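Nitrite oxidoreductase subunit A (Kuenenia stuttgartiensis, PDB 7B04) is a NarG-like member of the molybdopterin oxidoreductase family, a large subunit that carries a molybdenum atom, two MD1 ligands and an iron/sulfur cluster. Local coordinates at residues L131-I136 with L169-W174; E176-A181 with F693-N698; W434-K439 with G457-L462. One frame throughout, in Å; residues are numbered along the deposited sequence.

How the contacts relate
Contacts 1 and 2 are neighbours, with centres 7 Å apart. Strand 135-137 lies next to strand 693-696 in one mixed sheet, and Leu135 O and Ala694 N are 2.8 Å apart, a probable hydrogen bond. Strand 169-171 runs on almost directly into helix 174-191, which covers the sheet in contact 2. Ile136 CD1 also packs on Phe693 CE1, at 3.5 Å. Segment 693-698 leads on to the MD1 site, where Ala697 and Asn698 touch the ligand. Contact 3 is remote. It lies on the opposite side of the chain's centre, with nearest atoms about 58 Å from contact 1 and about 54 Å from contact 2. In sequence it is nested inside the long loop that contact 2 closes.

Contact 1 (L131-I136 with L169-W174); sequences LRYPLI and LLRASW
Leu135-Ile136 and Leu170-Arg171 form a short antiparallel ladder at the margin of a mixed sheet, where strand 169-171 is the outermost strand within the chain. Ile136 and Leu170 are the hydrogen-bonded pair. Ile136 N gives to Leu170 O at 3.0 Å, in the carbonyl plane, and Leu170 N returns to Ile136 O at 2.8 Å. Leu135 and Arg171 are the non-hydrogen-bonded pair. Beyond them Ala172 N reaches Pro134 O at 2.9 Å, from above the carbonyl plane.

Arg171 lies across the Tyr133 ring. Its chain is extended, with CG anti to the backbone N (chi1 179°), and this carries CD over one ring face. The guanidinium and ring planes are 34° apart, and NH2 forms a salt bridge with Glu730. Past the ladder, the Pro134 and Trp174 side chains cross at about a right angle. Pro134 CG sits 3.6 Å from the centroid of the five-membered ring of Trp174, a CH-pi contact over the face. Ile136 CG2 touches Ala172 CB at 4.0 Å. Ser173 OG caps Glu176 N. After two linking residues the edge strand is followed by this helix: a strand-to-helix connection at the border of the mixed sheet in an alpha/beta fold.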
loop_
_atom_site.group_PDB
_atom_site.type_symbol
_atom_site.label_atom_id
_atom_site.label_comp_id
_atom_site.label_asym_id
_atom_site.label_seq_id
_atom_site.Cartn_x
_atom_site.Cartn_y
_atom_site.Cartn_z
ATOM N N LEU B 131 -5.827 -20.428 -4.792
ATOM C CA LEU B 131 -5.603 -21.863 -4.903
ATOM C C LEU B 131 -6.831 -22.603 -4.389
ATOM O O LEU B 131 -7.392 -22.257 -3.346
ATOM C CB LEU B 131 -4.372 -22.284 -4.101
ATOM C CG LEU B 131 -3.001 -22.185 -4.771
ATOM C CD1 LEU B 131 -1.914 -22.632 -3.807
ATOM C CD2 LEU B 131 -2.968 -23.015 -6.042
ATOM N N ARG B 132 -7.257 -23.626 -5.126
ATOM C CA ARG B 132 -8.492 -24.321 -4.803
ATOM C C ARG B 132 -8.315 -25.782 -4.421
ATOM O O ARG B 132 -9.186 -26.328 -3.735
ATOM C CB ARG B 132 -9.474 -24.246 -5.982
ATOM C CG ARG B 132 -9.819 -22.839 -6.423
ATOM C CD ARG B 132 -10.898 -22.859 -7.491
ATOM N NE ARG B 132 -10.531 -23.708 -8.621
ATOM C CZ ARG B 132 -9.749 -23.320 -9.625
ATOM N NH1 ARG B 132 -9.249 -22.092 -9.640
ATOM N NH2 ARG B 132 -9.468 -24.156 -10.614
ATOM N N TYR B 133 -7.220 -26.419 -4.820
ATOM C CA TYR B 133 -7.026 -27.844 -4.601
ATOM C C TYR B 133 -5.562 -28.168 -4.851
ATOM O O TYR B 133 -4.868 -27.413 -5.545
ATOM C CB TYR B 133 -7.931 -28.670 -5.530
ATOM C CG TYR B 133 -7.989 -28.146 -6.951
ATOM C CD1 TYR B 133 -9.021 -27.315 -7.367
ATOM C CD2 TYR B 133 -7.005 -28.475 -7.874
ATOM C CE1 TYR B 133 -9.077 -26.833 -8.662
ATOM C CE2 TYR B 133 -7.055 -28.000 -9.172
ATOM C CZ TYR B 133 -8.091 -27.179 -9.561
ATOM O OH TYR B 133 -8.140 -26.702 -10.851
ATOM N N PRO B 134 -5.057 -29.268 -4.289
ATOM C CA PRO B 134 -3.643 -29.613 -4.491
ATOM C C PRO B 134 -3.314 -29.793 -5.965
ATOM O O PRO B 134 -4.120 -30.304 -6.745
ATOM C CB PRO B 134 -3.485 -30.923 -3.712
ATOM C CG PRO B 134 -4.557 -30.875 -2.679
ATOM C CD PRO B 134 -5.714 -30.178 -3.333
ATOM N N LEU B 135 -2.111 -29.366 -6.339
ATOM C CA LEU B 135 -1.658 -29.407 -7.720
ATOM C C LEU B 135 -0.364 -30.199 -7.832
ATOM O O LEU B 135 0.517 -30.098 -6.973
ATOM C CB LEU B 135 -1.439 -27.996 -8.274
ATOM C CG LEU B 135 -2.669 -27.106 -8.429
ATOM C CD1 LEU B 135 -2.256 -25.695 -8.817
ATOM C CD2 LEU B 135 -3.607 -27.695 -9.462
ATOM N N ILE B 136 -0.262 -30.989 -8.898
ATOM C CA ILE B 136 0.966 -31.683 -9.261
ATOM C C ILE B 136 1.195 -31.467 -10.751
ATOM O O ILE B 136 0.248 -31.496 -11.545
ATOM C CB ILE B 136 0.905 -33.187 -8.913
ATOM C CG1 ILE B 136 2.227 -33.876 -9.260
ATOM C CG2 ILE B 136 -0.266 -33.866 -9.613
ATOM C CD1 ILE B 136 2.322 -35.302 -8.757
ATOM N N LEU B 169 -0.433 -28.010 -14.779
ATOM C CA LEU B 169 -0.633 -28.329 -13.372
ATOM C C LEU B 169 -1.977 -29.030 -13.221
ATOM O O LEU B 169 -3.028 -28.437 -13.488
ATOM C CB LEU B 169 -0.576 -27.064 -12.518
ATOM C CG LEU B 169 0.793 -26.385 -12.460
ATOM C CD1 LEU B 169 0.694 -25.035 -11.776
ATOM C CD2 LEU B 169 1.806 -27.276 -11.754
ATOM N N LEU B 170 -1.940 -30.286 -12.792
ATOM C CA LEU B 170 -3.118 -31.133 -12.691
ATOM C C LEU B 170 -3.628 -31.188 -11.256
ATOM O O LEU B 170 -2.884 -30.972 -10.297
ATOM C CB LEU B 170 -2.802 -32.546 -13.191
ATOM C CG LEU B 170 -2.290 -32.623 -14.629
ATOM C CD1 LEU B 170 -1.867 -34.043 -14.975
ATOM C CD2 LEU B 170 -3.349 -32.119 -15.601
ATOM N N ARG B 171 -4.918 -31.482 -11.120
ATOM C CA ARG B 171 -5.504 -31.619 -9.796
ATOM C C ARG B 171 -5.064 -32.928 -9.154
ATOM O O ARG B 171 -4.957 -33.961 -9.819
ATOM C CB ARG B 171 -7.032 -31.577 -9.880
ATOM C CG ARG B 171 -7.727 -31.728 -8.531
ATOM C CD ARG B 171 -9.225 -31.954 -8.663
ATOM N NE ARG B 171 -9.860 -32.072 -7.352
ATOM C CZ ARG B 171 -10.547 -31.098 -6.765
ATOM N NH1 ARG B 171 -10.698 -29.933 -7.377
ATOM N NH2 ARG B 171 -11.087 -31.290 -5.569
ATOM N N ALA B 172 -4.807 -32.878 -7.852
ATOM C CA ALA B 172 -4.482 -34.064 -7.083
ATOM C C ALA B 172 -5.304 -34.073 -5.805
ATOM O O ALA B 172 -5.605 -33.021 -5.233
ATOM C CB ALA B 172 -2.985 -34.125 -6.746
ATOM N N SER B 173 -5.654 -35.274 -5.359
ATOM C CA SER B 173 -6.183 -35.420 -4.015
ATOM C C SER B 173 -5.037 -35.336 -3.017
ATOM O O SER B 173 -3.874 -35.569 -3.354
ATOM C CB SER B 173 -6.939 -36.742 -3.863
ATOM O OG SER B 173 -6.044 -37.834 -3.770
ATOM N N TRP B 174 -5.373 -34.976 -1.776
ATOM C CA TRP B 174 -4.336 -34.765 -0.764
ATOM C C TRP B 174 -3.504 -36.019 -0.561
ATOM O O TRP B 174 -2.277 -35.947 -0.430
ATOM C CB TRP B 174 -4.969 -34.345 0.561
ATOM C CG TRP B 174 -5.322 -32.906 0.601
ATOM C CD1 TRP B 174 -6.568 -32.366 0.457
ATOM C CD2 TRP B 174 -4.425 -31.804 0.795
ATOM N NE1 TRP B 174 -6.502 -30.994 0.545
ATOM C CE2 TRP B 174 -5.200 -30.625 0.755
ATOM C CE3 TRP B 174 -3.047 -31.699 0.999
ATOM C CZ2 TRP B 174 -4.639 -29.360 0.910
ATOM C CZ3 TRP B 174 -2.496 -30.444 1.153
ATOM C CH2 TRP B 174 -3.288 -29.292 1.109
#

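Contact 2 (E176-A181 with F693-N698); sequences EAFTYA and FAFPAN
Helix 176-181 runs over strand 693-696 in a roughly opposite direction, with the axes of the short segments 142° apart and 9.9 Å from each other at their closest. This is helix-on-sheet packing in an alpha/beta layer of the molybdopterin oxidoreductase fold. No hydrogen bond joins the two segments, and the contact is made by apolar groups. Phe693 and Phe695, two residues apart on the strand, both send their side chains toward the helix, while Ala694 between them points away.

Phe693 takes a somewhat larger share than Phe695. Its CG lies anti to the carbonyl carbon (chi1 -76°), and the ring rises against the turn Ala177-Ala181. Ala181 CB stands over one face, toward the rim, 4.1 Å from the ring centroid, a CH-pi contact. Tyr180 CB comes at the edge, in the ring plane, 3.8 Å from Phe693 CZ. Phe693 CE1 also lies 3.5 Å from Ala177 O. That oxygen already accepts the helical bond from Ala181 N. Trp140 packs edge-to-face with the Phe693 ring.

Two alanines, Ala177 and Ala181, face the phenylalanines. Ala177 CB meets Phe695 CE1 at 3.9 Å. Tyr180 turns its hydroxyl away from the strand, and OH is hydrogen-bonded to Asp145 OD1. Met678 of the neighbouring strand 676-681 touches Ala181, Phe693 and Phe695, and Met741 of helix 734-749 packs on both Phe178 and Phe695. Past the strand, Ala697 and Asn698 touch a bound MD1. The side chain of Phe178 starts out away from the strand, but its ring comes back, and Phe178 CE1 reaches Phe695 CE1 at 4.2 Å.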
loop_
_atom_site.group_PDB
_atom_site.type_symbol
_atom_site.label_atom_id
_atom_site.label_comp_id
_atom_site.label_asym_id
_atom_site.label_seq_id
_atom_site.Cartn_x
_atom_site.Cartn_y
_atom_site.Cartn_z
ATOM N N GLU B 176 -3.010 -38.345 -2.830
ATOM C CA GLU B 176 -2.227 -38.524 -4.046
ATOM C C GLU B 176 -1.054 -37.560 -4.078
ATOM O O GLU B 176 0.084 -37.946 -4.372
ATOM C CB GLU B 176 -3.124 -38.279 -5.265
ATOM C CG GLU B 176 -3.454 -39.436 -6.157
ATOM C CD GLU B 176 -4.278 -38.946 -7.328
ATOM O OE1 GLU B 176 -5.522 -39.031 -7.261
ATOM O OE2 GLU B 176 -3.682 -38.429 -8.296
ATOM N N ALA B 177 -1.312 -36.305 -3.718
ATOM C CA ALA B 177 -0.259 -35.297 -3.682
ATOM C C ALA B 177 0.799 -35.651 -2.648
ATOM O O ALA B 177 1.999 -35.486 -2.891
ATOM C CB ALA B 177 -0.865 -33.920 -3.390
ATOM N N PHE B 178 0.371 -36.116 -1.476
ATOM C CA PHE B 178 1.327 -36.531 -0.449
ATOM C C PHE B 178 2.146 -37.739 -0.893
ATOM O O PHE B 178 3.365 -37.781 -0.690
ATOM C CB PHE B 178 0.598 -36.885 0.849
ATOM C CG PHE B 178 0.113 -35.707 1.627
ATOM C CD1 PHE B 178 0.862 -34.548 1.704
ATOM C CD2 PHE B 178 -1.089 -35.769 2.309
ATOM C CE1 PHE B 178 0.412 -33.466 2.436
ATOM C CE2 PHE B 178 -1.545 -34.684 3.044
ATOM C CZ PHE B 178 -0.787 -33.532 3.105
ATOM N N THR B 179 1.495 -38.722 -1.520
ATOM C CA THR B 179 2.163 -39.977 -1.862
ATOM C C THR B 179 3.252 -39.762 -2.905
ATOM O O THR B 179 4.374 -40.253 -2.750
ATOM C CB THR B 179 1.139 -41.004 -2.356
ATOM O OG1 THR B 179 0.067 -41.097 -1.410
ATOM C CG2 THR B 179 1.791 -42.376 -2.471
ATOM N N TYR B 180 2.936 -39.043 -3.986
ATOM C CA TYR B 180 3.953 -38.739 -4.989
ATOM C C TYR B 180 5.103 -37.931 -4.393
ATOM O O TYR B 180 6.277 -38.208 -4.667
ATOM C CB TYR B 180 3.328 -37.982 -6.161
ATOM C CG TYR B 180 2.604 -38.858 -7.151
ATOM C CD1 TYR B 180 3.308 -39.618 -8.074
ATOM C CD2 TYR B 180 1.219 -38.927 -7.164
ATOM C CE1 TYR B 180 2.653 -40.422 -8.984
ATOM C CE2 TYR B 180 0.554 -39.730 -8.070
ATOM C CZ TYR B 180 1.276 -40.475 -8.978
ATOM O OH TYR B 180 0.616 -41.275 -9.883
ATOM N N ALA B 181 4.783 -36.926 -3.575
ATOM C CA ALA B 181 5.819 -36.102 -2.960
ATOM C C ALA B 181 6.711 -36.921 -2.033
ATOM O O ALA B 181 7.942 -36.801 -2.072
ATOM C CB ALA B 181 5.180 -34.941 -2.201
ATOM N N PHE B 693 4.876 -29.170 -7.221
ATOM C CA PHE B 693 3.749 -29.410 -6.332
ATOM C C PHE B 693 3.191 -28.087 -5.834
ATOM O O PHE B 693 3.901 -27.081 -5.756
ATOM C CB PHE B 693 4.150 -30.270 -5.129
ATOM C CG PHE B 693 4.323 -31.723 -5.448
ATOM C CD1 PHE B 693 3.243 -32.587 -5.414
ATOM C CD2 PHE B 693 5.571 -32.229 -5.773
ATOM C CE1 PHE B 693 3.402 -33.928 -5.700
ATOM C CE2 PHE B 693 5.736 -33.568 -6.061
ATOM C CZ PHE B 693 4.650 -34.418 -6.024
ATOM N N ALA B 694 1.907 -28.104 -5.489
ATOM C CA ALA B 694 1.237 -26.956 -4.896
ATOM C C ALA B 694 0.264 -27.461 -3.845
ATOM O O ALA B 694 -0.523 -28.372 -4.115
ATOM C CB ALA B 694 0.502 -26.125 -5.953
ATOM N N PHE B 695 0.323 -26.875 -2.657
ATOM C CA PHE B 695 -0.533 -27.290 -1.547
ATOM C C PHE B 695 -1.356 -26.107 -1.068
ATOM O O PHE B 695 -0.791 -25.145 -0.514
ATOM C CB PHE B 695 0.303 -27.862 -0.404
ATOM C CG PHE B 695 1.074 -29.091 -0.783
ATOM C CD1 PHE B 695 0.448 -30.324 -0.844
ATOM C CD2 PHE B 695 2.421 -29.012 -1.090
ATOM C CE1 PHE B 695 1.154 -31.458 -1.198
ATOM C CE2 PHE B 695 3.130 -30.139 -1.445
ATOM C CZ PHE B 695 2.498 -31.364 -1.499
ATOM N N PRO B 696 -2.676 -26.121 -1.259
ATOM C CA PRO B 696 -3.509 -24.994 -0.819
ATOM C C PRO B 696 -3.625 -24.977 0.698
ATOM O O PRO B 696 -4.096 -25.938 1.310
ATOM C CB PRO B 696 -4.858 -25.264 -1.493
ATOM C CG PRO B 696 -4.882 -26.737 -1.691
ATOM C CD PRO B 696 -3.464 -27.160 -1.942
ATOM N N ALA B 697 -3.181 -23.883 1.297
ATOM C CA ALA B 697 -3.246 -23.683 2.733
ATOM C C ALA B 697 -4.398 -22.757 3.094
ATOM O O ALA B 697 -4.948 -22.044 2.252
ATOM C CB ALA B 697 -1.933 -23.102 3.253
ATOM N N ASN B 698 -4.758 -22.777 4.371
ATOM C CA ASN B 698 -5.786 -21.886 4.883
ATOM C C ASN B 698 -5.205 -20.495 5.100
ATOM O O ASN B 698 -4.106 -20.352 5.644
ATOM C CB ASN B 698 -6.353 -22.428 6.192
ATOM C CG ASN B 698 -7.350 -23.547 5.976
ATOM O OD1 ASN B 698 -8.128 -23.524 5.024
ATOM N ND2 ASN B 698 -7.345 -24.525 6.875
#

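Contact 3 (W434-K439 with G457-L462); sequences WDAKSK and GIDPVL
Ala436 N donates to Asp459 O at 2.7 Å, the shortest sound polar bond between these segments. The N-H...O angle is 158°, and the donor is tilted 29° from the carbonyl plane. The bond ties the loop 457-462 to a two-stranded antiparallel hairpin, strands 431-435 and 440-444, near the link between its two strands. The irregular segment 457-462, which leads from helix 452-455 toward strand 465-469, lies along this place.

A second backbone link is weak: Val461 N approaches Trp434 O at 3.0 Å with a bent N-H...O angle. The same oxygen is met by Pro460 CA at 3.4 Å in a CA-H...O contact. Trp434 O is therefore approached by both a weak N-H donor and a C-H group from consecutive residues.

Among the side chains, Val461 is the most covered of the contact. CG2 lies against Trp434, while CG1 reaches Ala436 CB and also nears Trp434 O. Trp434 and Val461 lie side by side and point the same way, with Val461 CG2 3.5 Å from Trp434 CB and also beside CG and CD1 of the indole. The CG of Trp434 is anti to the backbone N (chi1 -172°), which lays the ring beside the valine. The indole also stacks with Phe466 of strand 465-469, and Phe466 touches Val461 in turn. The Trp434-Val461 pair thus joins the hairpin to the following strand.

Asp435 is a buried residue. The exact placing of its carboxylate is less certain, but OD2 lies 3.5 Å from Ile458 CA. Its side chain also touches Lys442 on the second strand of the hairpin. Near the turn, Ala436 CB packs against the loop from two directions, 3.5 Å from Asp459 OD2 and 3.6 Å from Val461 CG1.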
loop_
_atom_site.group_PDB
_atom_site.type_symbol
_atom_site.label_atom_id
_atom_site.label_comp_id
_atom_site.label_asym_id
_atom_site.label_seq_id
_atom_site.Cartn_x
_atom_site.Cartn_y
_atom_site.Cartn_z
ATOM N N TRP B 434 45.310 2.427 27.858
ATOM C CA TRP B 434 46.264 3.282 28.551
ATOM C C TRP B 434 45.543 4.069 29.641
ATOM O O TRP B 434 44.741 4.960 29.334
ATOM C CB TRP B 434 46.949 4.215 27.553
ATOM C CG TRP B 434 48.082 5.002 28.128
ATOM C CD1 TRP B 434 47.997 6.172 28.817
ATOM C CD2 TRP B 434 49.483 4.676 28.054
ATOM N NE1 TRP B 434 49.252 6.595 29.183
ATOM C CE2 TRP B 434 50.179 5.695 28.730
ATOM C CE3 TRP B 434 50.210 3.623 27.489
ATOM C CZ2 TRP B 434 51.568 5.701 28.851
ATOM C CZ3 TRP B 434 51.595 3.629 27.615
ATOM C CH2 TRP B 434 52.257 4.661 28.291
ATOM N N ASP B 435 45.832 3.742 30.899
ATOM C CA ASP B 435 45.224 4.436 32.029
ATOM C C ASP B 435 45.802 5.838 32.143
ATOM O O ASP B 435 47.016 6.039 32.043
ATOM C CB ASP B 435 45.469 3.653 33.324
ATOM C CG ASP B 435 44.826 4.301 34.557
ATOM O OD1 ASP B 435 44.683 5.540 34.621
ATOM O OD2 ASP B 435 44.440 3.547 35.474
ATOM N N ALA B 436 44.921 6.806 32.371
ATOM C CA ALA B 436 45.370 8.172 32.577
ATOM C C ALA B 436 45.975 8.379 33.959
ATOM O O ALA B 436 46.884 9.204 34.113
ATOM C CB ALA B 436 44.205 9.142 32.376
ATOM N N LYS B 437 45.493 7.655 34.972
ATOM C CA LYS B 437 45.918 7.955 36.335
ATOM C C LYS B 437 47.319 7.428 36.614
ATOM O O LYS B 437 48.168 8.162 37.133
ATOM C CB LYS B 437 44.922 7.370 37.337
ATOM N N SER B 438 47.574 6.157 36.301
ATOM C CA SER B 438 48.923 5.608 36.349
ATOM C C SER B 438 49.391 5.542 34.904
ATOM O O SER B 438 48.913 4.703 34.136
ATOM C CB SER B 438 48.983 4.236 37.023
ATOM O OG SER B 438 48.750 3.161 36.132
ATOM N N LYS B 439 50.309 6.433 34.537
ATOM C CA LYS B 439 50.793 6.503 33.163
ATOM C C LYS B 439 51.374 5.158 32.739
ATOM O O LYS B 439 52.342 4.675 33.334
ATOM C CB LYS B 439 51.837 7.614 33.042
ATOM C CG LYS B 439 51.246 8.987 32.748
ATOM C CD LYS B 439 50.627 9.626 33.993
ATOM C CE LYS B 439 51.677 10.182 34.946
ATOM N NZ LYS B 439 51.058 10.971 36.052
ATOM N N GLY B 457 40.516 1.028 39.021
ATOM C CA GLY B 457 41.263 2.271 38.946
ATOM C C GLY B 457 41.315 2.905 37.574
ATOM O O GLY B 457 41.753 4.053 37.448
ATOM N N ILE B 458 40.852 2.180 36.555
ATOM C CA ILE B 458 41.102 2.539 35.164
ATOM C C ILE B 458 40.398 3.833 34.776
ATOM O O ILE B 458 39.224 4.054 35.103
ATOM C CB ILE B 458 40.670 1.397 34.228
ATOM C CG1 ILE B 458 40.965 0.037 34.861
ATOM C CG2 ILE B 458 41.366 1.533 32.881
ATOM C CD1 ILE B 458 42.391 -0.148 35.286
ATOM N N ASP B 459 41.129 4.695 34.070
ATOM C CA ASP B 459 40.560 5.859 33.394
ATOM C C ASP B 459 41.262 5.953 32.048
ATOM O O ASP B 459 42.312 6.594 31.919
ATOM C CB ASP B 459 40.719 7.148 34.197
ATOM C CG ASP B 459 40.071 8.341 33.507
ATOM O OD1 ASP B 459 38.848 8.292 33.254
ATOM O OD2 ASP B 459 40.783 9.324 33.211
ATOM N N PRO B 460 40.730 5.277 31.030
ATOM C CA PRO B 460 41.410 5.205 29.731
ATOM C C PRO B 460 41.651 6.582 29.132
ATOM O O PRO B 460 41.052 7.582 29.535
ATOM C CB PRO B 460 40.437 4.393 28.866
ATOM C CG PRO B 460 39.590 3.640 29.843
ATOM C CD PRO B 460 39.456 4.541 31.033
ATOM N N VAL B 461 42.580 6.630 28.178
ATOM C CA VAL B 461 42.856 7.844 27.420
ATOM C C VAL B 461 42.384 7.637 25.988
ATOM O O VAL B 461 42.679 6.609 25.365
ATOM C CB VAL B 461 44.348 8.228 27.462
ATOM C CG1 VAL B 461 44.789 8.498 28.884
ATOM C CG2 VAL B 461 45.223 7.158 26.821
ATOM N N LEU B 462 41.610 8.600 25.487
ATOM C CA LEU B 462 41.105 8.538 24.122
ATOM C C LEU B 462 42.200 8.830 23.106
ATOM O O LEU B 462 42.199 8.246 22.020
ATOM C CB LEU B 462 39.895 9.464 23.951
ATOM C CG LEU B 462 38.687 8.873 24.697
ATOM C CD1 LEU B 462 37.423 9.675 24.441
ATOM C CD2 LEU B 462 38.485 7.401 24.341
#